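Local coordinates for protein putative decarboxylase involved in desferrioxamine biosynthesis (Erwinia amylovora, PDB 5O5C) that binds pyridoxal 5'-phosphate and probably decarboxylates lysine in the biosynthesis of the siderophore desferrioxamine E, at residues I156-G161 against D322-D327; Q478-T483 against A499-Y504. All blocks are in the same frame, centred on the assembly; numbering follows the deposited sequence.

Contact 1: I156-G161 against D322-D327. With PLP (pyridoxal-5'-phosphate), chain H.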
loop_
_atom_site.group_PDB
_atom_site.type_symbol
_atom_site.label_atom_id
_atom_site.label_comp_id
_atom_site.label_asym_id
_atom_site.label_seq_id
_atom_site.Cartn_x
_atom_site.Cartn_y
_atom_site.Cartn_z
ATOM N N ILE B 156 -4.243 5.563 -22.384
ATOM C CA ILE B 156 -3.817 6.942 -22.127
ATOM C C ILE B 156 -3.273 7.571 -23.406
ATOM O O ILE B 156 -3.450 8.786 -23.633
ATOM C CB ILE B 156 -2.732 7.011 -21.049
ATOM C CG1 ILE B 156 -3.317 6.738 -19.677
ATOM C CG2 ILE B 156 -2.013 8.357 -21.011
ATOM C CD1 ILE B 156 -2.262 6.253 -18.680
ATOM N N GLY B 157 -2.580 6.743 -24.198
ATOM C CA GLY B 157 -1.946 7.197 -25.432
ATOM C C GLY B 157 -0.507 7.657 -25.268
ATOM O O GLY B 157 0.039 8.311 -26.144
ATOM N N LEU B 158 0.119 7.329 -24.148
ATOM C CA LEU B 158 1.542 7.646 -23.981
ATOM C C LEU B 158 2.432 6.956 -25.057
ATOM O O LEU B 158 2.120 5.873 -25.535
ATOM C CB LEU B 158 1.997 7.303 -22.558
ATOM C CG LEU B 158 1.345 8.196 -21.483
ATOM C CD1 LEU B 158 1.733 7.813 -20.069
ATOM C CD2 LEU B 158 1.568 9.684 -21.695
ATOM N N PRO B 159 3.556 7.581 -25.429
ATOM C CA PRO B 159 4.323 7.017 -26.545
ATOM C C PRO B 159 5.078 5.731 -26.184
ATOM O O PRO B 159 5.060 5.267 -25.005
ATOM C CB PRO B 159 5.299 8.150 -26.889
ATOM C CG PRO B 159 5.554 8.823 -25.582
ATOM C CD PRO B 159 4.315 8.634 -24.728
ATOM N N ALA B 160 5.777 5.216 -27.194
ATOM C CA ALA B 160 6.460 3.933 -27.169
ATOM C C ALA B 160 7.236 3.587 -25.891
ATOM O O ALA B 160 6.854 2.631 -25.209
ATOM C CB ALA B 160 7.338 3.805 -28.380
ATOM N N GLY B 161 8.257 4.347 -25.505
ATOM C CA GLY B 161 9.062 3.964 -24.298
ATOM C C GLY B 161 8.496 4.232 -22.897
ATOM O O GLY B 161 9.262 4.393 -21.902
ATOM N N ASP B 322 3.990 13.993 -18.723
ATOM C CA ASP B 322 5.238 13.296 -18.386
ATOM C C ASP B 322 4.948 12.126 -17.440
ATOM O O ASP B 322 5.588 11.037 -17.590
ATOM C CB ASP B 322 6.258 14.275 -17.823
ATOM C CG ASP B 322 6.678 15.271 -18.851
ATOM O OD1 ASP B 322 7.293 14.816 -19.808
ATOM O OD2 ASP B 322 6.321 16.461 -18.741
ATOM N N SER B 323 3.990 12.345 -16.512
ATOM C CA SER B 323 3.365 11.264 -15.688
ATOM C C SER B 323 1.873 11.334 -15.505
ATOM O O SER B 323 1.268 12.379 -15.699
ATOM C CB SER B 323 3.935 11.233 -14.280
ATOM O OG SER B 323 3.886 12.522 -13.691
ATOM N N VAL B 324 1.299 10.199 -15.092
ATOM C CA VAL B 324 -0.137 10.062 -14.919
ATOM C C VAL B 324 -0.411 9.163 -13.714
ATOM O O VAL B 324 0.196 8.046 -13.590
ATOM C CB VAL B 324 -0.890 9.451 -16.135
ATOM C CG1 VAL B 324 -2.399 9.510 -15.909
ATOM C CG2 VAL B 324 -0.587 10.137 -17.437
ATOM N N THR B 325 -1.291 9.626 -12.844
ATOM C CA THR B 325 -1.791 8.791 -11.769
ATOM C C THR B 325 -3.223 8.346 -12.062
ATOM O O THR B 325 -4.070 9.143 -12.453
ATOM C CB THR B 325 -1.789 9.478 -10.400
ATOM O OG1 THR B 325 -2.757 10.539 -10.414
ATOM C CG2 THR B 325 -0.570 9.993 -10.086
ATOM N N VAL B 326 -3.489 7.095 -11.753
ATOM C CA VAL B 326 -4.739 6.423 -12.092
ATOM C C VAL B 326 -5.238 5.600 -10.895
ATOM O O VAL B 326 -4.451 4.793 -10.397
ATOM C CB VAL B 326 -4.446 5.445 -13.253
ATOM C CG1 VAL B 326 -5.616 4.537 -13.511
ATOM C CG2 VAL B 326 -4.091 6.202 -14.509
ATOM N N ASP B 327 -6.528 5.728 -10.489
ATOM C CA ASP B 327 -7.103 4.879 -9.393
ATOM C C ASP B 327 -8.209 3.983 -9.888
ATOM O O ASP B 327 -9.301 4.451 -10.154
ATOM C CB ASP B 327 -7.679 5.649 -8.194
ATOM C CG ASP B 327 -6.674 5.979 -7.128
ATOM O OD1 ASP B 327 -5.499 5.664 -7.208
ATOM O OD2 ASP B 327 -7.107 6.623 -6.175
HETATM N N1 PLP H . -5.829 12.461 -6.579
HETATM C C2 PLP H . -7.144 12.710 -6.743
HETATM C C2A PLP H . -7.627 13.537 -7.896
HETATM C C3 PLP H . -8.097 12.140 -5.779
HETATM O O3 PLP H . -9.449 12.357 -5.890
HETATM C C4 PLP H . -7.511 11.318 -4.692
HETATM C C4A PLP H . -8.357 10.750 -3.620
HETATM C C5 PLP H . -6.061 11.124 -4.623
HETATM C C6 PLP H . -5.284 11.744 -5.582
HETATM C C5A PLP H . -5.464 10.298 -3.506
HETATM O O4P PLP H . -5.844 8.953 -3.835
HETATM P P PLP H . -5.689 7.644 -2.901
HETATM O O1P PLP H . -6.737 7.812 -1.846
HETATM O O2P PLP H . -6.044 6.502 -3.819
HETATM O O3P PLP H . -4.313 7.554 -2.342
#
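Val324 packs against Ile156 and Leu158, and its branches show how a strand meets the loop leaving a helix. Val324 CB, pointing toward residues 156-161, lies 4.3 Å from Ile156 CD1. Val324 CG1, turned anti to the backbone N (chi1 -173°), is likewise 4.3 Å from Ile156 CD1, whereas the rotation directs CG2 between the two hydrophobic neighbours. There Val324 CG2 is 4.2 Å from Ile156 CG2 and 4.2 Å from Leu158 CD1. No hydrogen bond crosses the contact, and the two segments bury 142 Å² in all, the measure of a small, purely apolar junction. Gly157, with positive phi (91°), turns the chain out of helix 140-156 between Ile156 and Leu158, both of whose CB atoms point toward the strand. Ile156 also rests on Phe342 of the adjacent strand. At the other end of 323-327, Asp327 belongs to the cofactor pocket, its OD2 2.6 Å from PLP O2P. Strand 323-327 runs inside a mixed seven-stranded sheet, between 339-343 and 294-299, and 156-161 links helix 140-156 to edge strand 163-167; the order 1-7-6-5-4-2-3, with 339-343 antiparallel to its neighbours, is the hallmark of the large domain of fold type I PLP enzymes.

Contact 2: Q478-T483 against A499-Y504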
loop_
_atom_site.group_PDB
_atom_site.type_symbol
_atom_site.label_atom_id
_atom_site.label_comp_id
_atom_site.label_asym_id
_atom_site.label_seq_id
_atom_site.Cartn_x
_atom_site.Cartn_y
_atom_site.Cartn_z
ATOM N N GLN B 478 -19.500 26.298 3.589
ATOM C CA GLN B 478 -19.812 24.892 3.640
ATOM C C GLN B 478 -20.773 24.583 2.514
ATOM O O GLN B 478 -21.840 25.181 2.429
ATOM C CB GLN B 478 -20.367 24.459 4.998
ATOM C CG GLN B 478 -19.309 23.960 5.963
ATOM C CD GLN B 478 -18.590 22.770 5.386
ATOM O OE1 GLN B 478 -17.434 22.874 5.023
ATOM N NE2 GLN B 478 -19.309 21.665 5.195
ATOM N N TYR B 479 -20.346 23.695 1.610
ATOM C CA TYR B 479 -21.247 23.102 0.632
ATOM C C TYR B 479 -21.485 21.623 0.948
ATOM O O TYR B 479 -20.767 21.019 1.762
ATOM C CB TYR B 479 -20.732 23.359 -0.795
ATOM C CG TYR B 479 -20.912 24.818 -1.228
ATOM C CD1 TYR B 479 -19.986 25.801 -0.897
ATOM C CD2 TYR B 479 -22.015 25.199 -1.941
ATOM C CE1 TYR B 479 -20.157 27.125 -1.288
ATOM C CE2 TYR B 479 -22.198 26.506 -2.342
ATOM C CZ TYR B 479 -21.286 27.458 -2.013
ATOM O OH TYR B 479 -21.539 28.709 -2.413
ATOM N N LEU B 480 -22.530 21.065 0.339
ATOM C CA LEU B 480 -22.831 19.624 0.399
ATOM C C LEU B 480 -22.376 19.024 -0.907
ATOM O O LEU B 480 -22.185 19.736 -1.889
ATOM C CB LEU B 480 -24.326 19.368 0.546
ATOM C CG LEU B 480 -25.003 19.841 1.837
ATOM C CD1 LEU B 480 -26.495 19.527 1.753
ATOM C CD2 LEU B 480 -24.366 19.180 3.046
ATOM N N LYS B 481 -22.169 17.718 -0.918
ATOM C CA LYS B 481 -21.623 17.108 -2.097
ATOM C C LYS B 481 -22.308 15.801 -2.330
ATOM O O LYS B 481 -22.527 15.029 -1.391
ATOM C CB LYS B 481 -20.132 16.886 -1.972
ATOM C CG LYS B 481 -19.567 16.008 -3.086
ATOM C CD LYS B 481 -18.416 15.124 -2.663
ATOM C CE LYS B 481 -17.103 15.774 -2.858
ATOM N NZ LYS B 481 -16.044 14.872 -2.398
ATOM N N PHE B 482 -22.598 15.543 -3.597
ATOM C CA PHE B 482 -23.059 14.225 -4.052
ATOM C C PHE B 482 -21.977 13.662 -4.979
ATOM O O PHE B 482 -21.650 14.305 -5.950
ATOM C CB PHE B 482 -24.290 14.385 -4.946
ATOM C CG PHE B 482 -25.619 14.197 -4.299
ATOM C CD1 PHE B 482 -25.809 14.136 -2.929
ATOM C CD2 PHE B 482 -26.728 14.207 -5.116
ATOM C CE1 PHE B 482 -27.067 13.998 -2.398
ATOM C CE2 PHE B 482 -28.005 14.093 -4.595
ATOM C CZ PHE B 482 -28.173 13.986 -3.224
ATOM N N THR B 483 -21.443 12.478 -4.724
ATOM C CA THR B 483 -20.668 11.787 -5.768
ATOM C C THR B 483 -21.322 10.448 -6.140
ATOM O O THR B 483 -21.629 9.635 -5.334
ATOM C CB THR B 483 -19.142 11.668 -5.505
ATOM O OG1 THR B 483 -18.599 10.496 -6.138
ATOM C CG2 THR B 483 -18.891 11.569 -4.161
ATOM N N ALA B 499 -34.782 15.016 -0.943
ATOM C CA ALA B 499 -35.905 15.314 -0.029
ATOM C C ALA B 499 -35.482 15.267 1.428
ATOM O O ALA B 499 -35.953 16.051 2.273
ATOM C CB ALA B 499 -37.057 14.350 -0.260
ATOM N N LEU B 500 -34.604 14.309 1.721
ATOM C CA LEU B 500 -33.929 14.209 3.003
ATOM C C LEU B 500 -33.082 15.443 3.324
ATOM O O LEU B 500 -33.171 16.024 4.399
ATOM C CB LEU B 500 -33.048 12.955 2.984
ATOM C CG LEU B 500 -32.806 12.244 4.291
ATOM C CD1 LEU B 500 -34.122 11.860 4.941
ATOM C CD2 LEU B 500 -31.948 11.014 4.009
ATOM N N ILE B 501 -32.280 15.855 2.370
ATOM C CA ILE B 501 -31.514 17.077 2.509
ATOM C C ILE B 501 -32.423 18.271 2.835
ATOM O O ILE B 501 -32.148 18.993 3.801
ATOM C CB ILE B 501 -30.705 17.336 1.253
ATOM C CG1 ILE B 501 -29.534 16.338 1.174
ATOM C CG2 ILE B 501 -30.128 18.732 1.193
ATOM C CD1 ILE B 501 -28.995 16.259 -0.223
ATOM N N VAL B 502 -33.486 18.467 2.049
ATOM C CA VAL B 502 -34.418 19.591 2.296
ATOM C C VAL B 502 -35.311 19.373 3.541
ATOM O O VAL B 502 -35.615 20.331 4.226
ATOM C CB VAL B 502 -35.253 20.012 1.046
ATOM C CG1 VAL B 502 -34.379 20.341 -0.148
ATOM C CG2 VAL B 502 -36.256 18.958 0.666
ATOM N N HIS B 503 -35.692 18.135 3.874
ATOM C CA HIS B 503 -36.351 17.876 5.152
ATOM C C HIS B 503 -35.482 18.373 6.319
ATOM O O HIS B 503 -35.874 19.259 7.060
ATOM C CB HIS B 503 -36.731 16.383 5.320
ATOM C CG HIS B 503 -37.372 16.079 6.642
ATOM N ND1 HIS B 503 -36.882 15.126 7.508
ATOM C CD2 HIS B 503 -38.425 16.645 7.269
ATOM C CE1 HIS B 503 -37.625 15.102 8.600
ATOM N NE2 HIS B 503 -38.552 16.030 8.490
ATOM N N TYR B 504 -34.249 17.881 6.418
ATOM C CA TYR B 504 -33.373 18.293 7.535
ATOM C C TYR B 504 -33.014 19.802 7.511
ATOM O O TYR B 504 -32.825 20.403 8.560
ATOM C CB TYR B 504 -32.127 17.414 7.620
ATOM C CG TYR B 504 -32.460 16.000 8.001
ATOM C CD1 TYR B 504 -33.141 15.713 9.181
ATOM C CD2 TYR B 504 -32.107 14.943 7.186
ATOM C CE1 TYR B 504 -33.438 14.424 9.543
ATOM C CE2 TYR B 504 -32.407 13.642 7.543
ATOM C CZ TYR B 504 -33.068 13.384 8.711
ATOM O OH TYR B 504 -33.372 12.076 9.025
#
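Ile501 supplies both apolar contacts of this interface, one from each branch of its side chain. The 129 Å² buried between strand and helix comes from Leu480, Phe482 and Ile501. Ile501 CG2 meets Leu480 CD1 at 3.8 Å, the two side chains running alongside one another, each heading toward the other's backbone. The longer branch is set anti to the carbonyl carbon (chi1 -72°), and with chi2 extended at 162° it carries CD1 to the Phe482 ring. Ile501 CD1 is 3.7 Å from Phe482 CE1 and 3.9 Å from Phe482 CZ, an oblique approach at the far end of the ring. Leu480 and Phe482 are two positions apart on the strand, and both reach the same helical residue, Leu480 with a methyl and Phe482 with CE1 and CZ. The nearest alpha carbons, Leu480 CA and Ile501 CA, remain 9.3 Å apart, so the space between the backbones is bridged by side chains.

This is helix-on-sheet packing: 491-510 lies against a four-stranded antiparallel sheet in which 477-483 is an inner strand, consistent with the small C-terminal domain of fold type I enzymes. Helix 448-464 packs alongside, touched by Leu480 through Asn454 and by Tyr504 through Ala460, Val461 and Ser464.

Among aromatic interactions, Phe482 meets Phe437 of the neighbouring strand edge-to-face, and Ile501 also touches that phenylalanine.

No hydrogen bond crosses between 478-483 and 499-504. The backbone of Leu480 pairs with Phe437 and that of Phe482 with Gln435, joining neighbouring strands of the sheet. In the helix, Tyr504 N donates to Leu500 O at 2.9 Å.

The two contacts follow in series along the chain, 156-161 with 322-327 closing before 478-483 with 499-504 opens. They share no helix, strand or sheet: contact 1 sets a loop against a strand of the mixed seven-stranded sheet, contact 2 a helix against the four-stranded antiparallel one. Their centres are 37 Å apart on opposite sides of the chain's centre, and their nearest atoms, about 12 Å apart, do not touch. Contact 1 spans 160 intervening residues and lies on a strand that reaches the cofactor, whereas contact 2, with only 15 residues between its segments, lies away from the annotated sites. One thus concerns the cofactor-bearing sheet, the other the local packing of the C-terminal region.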